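N2152 (Neocallimastix frontalis, PDB 5U22) probably hydrolyses arabinosyl linkages in plant polysaccharides, as a family 39 glycoside hydrolase of a rumen anaerobic fungus. Local coordinates at residues A[368-373]-A[391-396]; A[363-368]-A[396-401]. One frame throughout, in Å; residues are numbered along the deposited sequence.

Overall arrangement
Both contacts belong to the beta-sandwich part of this glycoside hydrolase, which accompanies its TIM barrel, and they lie on the same side of the chain's centre, their own centres about 30 and 34 Å from it. Contact 1 pairs strands 368-376 and 389-397 in antiparallel fashion; contact 2 continues that pairing into the loops at one end, joining the turn before the first strand to the residues just after the second. Along the chain 363-368 comes first, then 368-373, 391-396 and 396-401, so contact 2 encloses contact 1. Their centres are about 12 Å apart, they share Ser368 and Tyr396, and Ala369 CB touches Ile398 CD1 at 3.7 Å. Together they hold the end of the antiparallel hairpin 368-376/389-397 remote from its connecting loop.

Contact 1 of 2, residues A[368-373]-A[391-396]; sequences SAHVKV and IFEKNY
The His370 ring is gripped at both nitrogens: NE2 donates to Glu393 OE2 at 2.6 Å and ND1 to Asn395 OD1 at 2.7 Å. Each acceptor lies within a few degrees of the ring plane, a geometry that fixes the ring's rotation. Glu393 OE2 is met on its anti side, with the carboxylate turned 50° from the ring, whereas the Asn395 amide stands 80° from it. With CG anti to the backbone N (chi1 -173°), the imidazole reaches over the neighbouring strand between these two side chains. Donation from both nitrogens to a carboxylate and an amide oxygen would probably favour a protonated imidazole. A water links Glu393 OE1 to Lys372 NZ.

On the other face, Val373 CG2 sits over the Phe392 ring in a CH-pi contact, 4.0 Å from the centroid, and Val371 CG2 touches Tyr396 CD1 at 3.4 Å. The strands run antiparallel, until Ile391 and Phe392 both face Val373 in a classic beta bulge; there Ile391 N bonds to Val373 O at 2.9 Å. Strand 415-422 pairs with the far edge of 368-376, while Val405 of strand 403-408 packs against Val373 and Tyr396.

Contact 2 of 2, residues A[363-368]-A[396-401]; sequences SFLGSS and YSISNG
Ile398 N donates to Ser367 O at 2.9 Å, the sole hydrogen bond between 363-368 and 396-401. Its N-H points almost straight at the oxygen (176°), yet the donor stands 50° out of the carbonyl plane, so the acceptor is approached from above. The same oxygen receives a CA-H...O contact from Ser397. One residue further on, Ser368 and Ser397 form an antiparallel non-hydrogen-bonded pair with CA atoms 4.8 Å apart.

The close packing gathers at the Ile398 side chain. CG1 lies anti to the carbonyl carbon (chi1 -62°) and the chain extends from there, carrying CD1 to the type II' turn of Leu365 to Ser368, where it meets Leu365 CB at 3.7 Å and Gly366 O at 3.6 Å. Gly366 has a positive phi, which favours glycine at this place in the turn. Ile398 also packs on Leu361, Ala369 and Ile403. An alanine here would lose CD1 and is likely to open a gap beside Leu365 and Ala369, leaving the turn secured across this contact mainly by its backbone.

The serine side is looser: Ser397 OG comes no nearer than 4.0 Å to Ser367 O, and both serines are exposed. The chemistry thus implies a surface closure that combines one backbone bond with an isoleucine directed at the turn, and uses no charged pair.

Contact 1 of 2, residues A[368-373]-A[391-396]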
# COMPACT_ATOMS: atom_id res chain seq x y z
N SER A 368 18.87 -24.41 17.22
CA SER A 368 19.83 -23.88 16.26
C SER A 368 19.08 -23.31 15.07
O SER A 368 18.33 -24.04 14.41
CB SER A 368 20.79 -24.98 15.80
OG SER A 368 21.85 -24.41 15.07
N ALA A 369 19.28 -22.03 14.80
CA ALA A 369 18.64 -21.37 13.67
C ALA A 369 19.68 -20.94 12.65
O ALA A 369 20.73 -20.39 13.01
CB ALA A 369 17.84 -20.15 14.14
N HIS A 370 19.39 -21.18 11.38
CA HIS A 370 20.23 -20.66 10.31
C HIS A 370 19.75 -19.26 9.93
O HIS A 370 18.58 -19.08 9.58
CB HIS A 370 20.21 -21.58 9.10
CG HIS A 370 21.18 -21.17 8.05
ND1 HIS A 370 22.55 -21.31 8.21
CD2 HIS A 370 21.00 -20.58 6.85
CE1 HIS A 370 23.16 -20.84 7.14
NE2 HIS A 370 22.24 -20.40 6.30
N VAL A 371 20.63 -18.27 10.02
CA VAL A 371 20.27 -16.86 9.83
C VAL A 371 21.00 -16.31 8.62
O VAL A 371 22.24 -16.28 8.60
CB VAL A 371 20.58 -16.03 11.09
CG1 VAL A 371 20.22 -14.56 10.86
CG2 VAL A 371 19.82 -16.60 12.28
N LYS A 372 20.25 -15.88 7.62
CA LYS A 372 20.82 -15.19 6.47
C LYS A 372 20.36 -13.74 6.51
O LYS A 372 19.16 -13.47 6.59
CB LYS A 372 20.40 -15.85 5.17
CG LYS A 372 20.88 -15.13 3.92
CD LYS A 372 20.44 -15.91 2.69
CE LYS A 372 21.04 -15.35 1.40
NZ LYS A 372 20.54 -16.12 0.21
N VAL A 373 21.32 -12.82 6.49
CA VAL A 373 21.04 -11.39 6.59
C VAL A 373 21.43 -10.75 5.25
O VAL A 373 22.57 -10.90 4.80
CB VAL A 373 21.82 -10.76 7.76
CG1 VAL A 373 21.50 -9.28 7.88
CG2 VAL A 373 21.49 -11.49 9.05
N ILE A 391 24.92 -9.94 3.50
CA ILE A 391 25.87 -9.38 4.47
C ILE A 391 26.63 -10.50 5.17
O ILE A 391 27.86 -10.51 5.21
CB ILE A 391 25.14 -8.48 5.48
CG1 ILE A 391 24.32 -7.40 4.75
CG2 ILE A 391 26.13 -7.86 6.45
CD1 ILE A 391 23.58 -6.48 5.70
N PHE A 392 25.90 -11.44 5.77
CA PHE A 392 26.50 -12.61 6.38
C PHE A 392 25.41 -13.67 6.55
O PHE A 392 24.22 -13.38 6.46
CB PHE A 392 27.17 -12.29 7.73
CG PHE A 392 26.22 -11.89 8.84
CD1 PHE A 392 25.63 -12.85 9.64
CD2 PHE A 392 26.00 -10.56 9.12
CE1 PHE A 392 24.78 -12.49 10.68
CE2 PHE A 392 25.15 -10.19 10.15
CZ PHE A 392 24.54 -11.15 10.93
N GLU A 393 25.86 -14.90 6.79
CA GLU A 393 24.97 -16.04 6.94
C GLU A 393 25.63 -17.03 7.90
O GLU A 393 26.75 -17.48 7.63
CB GLU A 393 24.72 -16.68 5.57
CG GLU A 393 23.84 -17.88 5.57
CD GLU A 393 23.39 -18.26 4.17
OE1 GLU A 393 23.95 -17.71 3.19
OE2 GLU A 393 22.48 -19.10 4.06
N LYS A 394 24.97 -17.35 9.01
CA LYS A 394 25.55 -18.28 9.97
C LYS A 394 24.46 -18.82 10.88
O LYS A 394 23.32 -18.33 10.88
CB LYS A 394 26.67 -17.62 10.80
CG LYS A 394 26.17 -16.55 11.76
CD LYS A 394 27.32 -15.97 12.56
CE LYS A 394 26.81 -14.89 13.52
NZ LYS A 394 27.93 -14.14 14.15
N ASN A 395 24.82 -19.83 11.67
CA ASN A 395 23.88 -20.42 12.61
C ASN A 395 23.95 -19.67 13.94
O ASN A 395 25.02 -19.22 14.36
CB ASN A 395 24.18 -21.91 12.83
CG ASN A 395 23.88 -22.76 11.60
OD1 ASN A 395 23.20 -22.34 10.66
ND2 ASN A 395 24.40 -23.99 11.61
N TYR A 396 22.79 -19.52 14.58
CA TYR A 396 22.67 -18.92 15.89
C TYR A 396 22.12 -19.95 16.86
O TYR A 396 21.13 -20.62 16.56
CB TYR A 396 21.73 -17.71 15.87
CG TYR A 396 22.33 -16.43 15.34
CD1 TYR A 396 22.69 -16.30 14.01
CD2 TYR A 396 22.51 -15.33 16.18
CE1 TYR A 396 23.22 -15.13 13.52
CE2 TYR A 396 23.04 -14.14 15.70
CZ TYR A 396 23.39 -14.04 14.37
OH TYR A 396 23.92 -12.87 13.89
O HOH W 1 22.96 -18.13 0.60

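Contact 2 of 2, residues A[363-368]-A[396-401]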
# COMPACT_ATOMS: atom_id res chain seq x y z
N SER A 363 9.40 -23.19 17.79
CA SER A 363 10.01 -24.42 18.25
C SER A 363 10.49 -25.28 17.10
O SER A 363 11.36 -26.13 17.31
CB SER A 363 9.03 -25.19 19.13
OG SER A 363 7.86 -25.51 18.39
N PHE A 364 9.96 -25.06 15.88
CA PHE A 364 10.46 -25.87 14.77
C PHE A 364 11.93 -25.59 14.47
O PHE A 364 12.57 -26.41 13.81
CB PHE A 364 9.58 -25.71 13.50
CG PHE A 364 9.57 -24.33 12.87
CD1 PHE A 364 10.70 -23.81 12.22
CD2 PHE A 364 8.39 -23.60 12.82
CE1 PHE A 364 10.66 -22.55 11.63
CE2 PHE A 364 8.34 -22.35 12.22
CZ PHE A 364 9.47 -21.82 11.63
N LEU A 365 12.47 -24.48 14.96
CA LEU A 365 13.89 -24.21 14.79
C LEU A 365 14.76 -25.00 15.76
O LEU A 365 15.98 -25.04 15.57
CB LEU A 365 14.17 -22.71 14.96
CG LEU A 365 13.51 -21.77 13.95
CD1 LEU A 365 13.67 -20.30 14.35
CD2 LEU A 365 14.08 -21.99 12.56
N GLY A 366 14.17 -25.63 16.77
CA GLY A 366 14.98 -26.36 17.74
C GLY A 366 15.92 -25.42 18.46
O GLY A 366 15.56 -24.30 18.83
N SER A 367 17.15 -25.87 18.68
CA SER A 367 18.11 -25.07 19.43
C SER A 367 19.06 -24.32 18.53
O SER A 367 19.97 -23.64 19.03
CB SER A 367 18.90 -25.95 20.40
OG SER A 367 19.76 -26.80 19.67
N SER A 368 18.87 -24.41 17.22
CA SER A 368 19.83 -23.88 16.26
C SER A 368 19.08 -23.31 15.07
O SER A 368 18.33 -24.04 14.41
CB SER A 368 20.79 -24.98 15.80
OG SER A 368 21.85 -24.41 15.07
N TYR A 396 22.79 -19.52 14.58
CA TYR A 396 22.67 -18.92 15.89
C TYR A 396 22.12 -19.95 16.86
O TYR A 396 21.13 -20.62 16.56
CB TYR A 396 21.73 -17.71 15.87
CG TYR A 396 22.33 -16.43 15.34
CD1 TYR A 396 22.69 -16.30 14.01
CD2 TYR A 396 22.51 -15.33 16.18
CE1 TYR A 396 23.22 -15.13 13.52
CE2 TYR A 396 23.04 -14.14 15.70
CZ TYR A 396 23.39 -14.04 14.37
OH TYR A 396 23.92 -12.87 13.89
N SER A 397 22.75 -20.06 18.04
CA SER A 397 22.22 -20.90 19.10
C SER A 397 21.04 -20.20 19.76
O SER A 397 21.12 -19.01 20.10
CB SER A 397 23.31 -21.21 20.12
OG SER A 397 22.80 -21.90 21.25
N ILE A 398 19.93 -20.92 19.93
CA ILE A 398 18.71 -20.37 20.50
C ILE A 398 18.67 -20.71 21.98
O ILE A 398 18.76 -21.89 22.35
CB ILE A 398 17.46 -20.90 19.78
CG1 ILE A 398 17.48 -20.47 18.31
CG2 ILE A 398 16.19 -20.40 20.46
CD1 ILE A 398 16.40 -21.12 17.44
N SER A 399 18.53 -19.69 22.82
CA SER A 399 18.39 -19.85 24.27
C SER A 399 17.09 -19.21 24.70
O SER A 399 16.90 -18.00 24.52
CB SER A 399 19.57 -19.23 25.01
N ASN A 400 16.19 -20.01 25.28
CA ASN A 400 14.90 -19.53 25.78
C ASN A 400 14.13 -18.81 24.68
O ASN A 400 13.54 -17.75 24.90
CB ASN A 400 15.08 -18.62 26.99
CG ASN A 400 15.61 -19.36 28.18
OD1 ASN A 400 15.06 -20.39 28.58
ND2 ASN A 400 16.70 -18.85 28.76
N GLY A 401 14.17 -19.39 23.48
CA GLY A 401 13.44 -18.88 22.33
C GLY A 401 13.92 -17.55 21.79
O GLY A 401 13.19 -16.92 21.02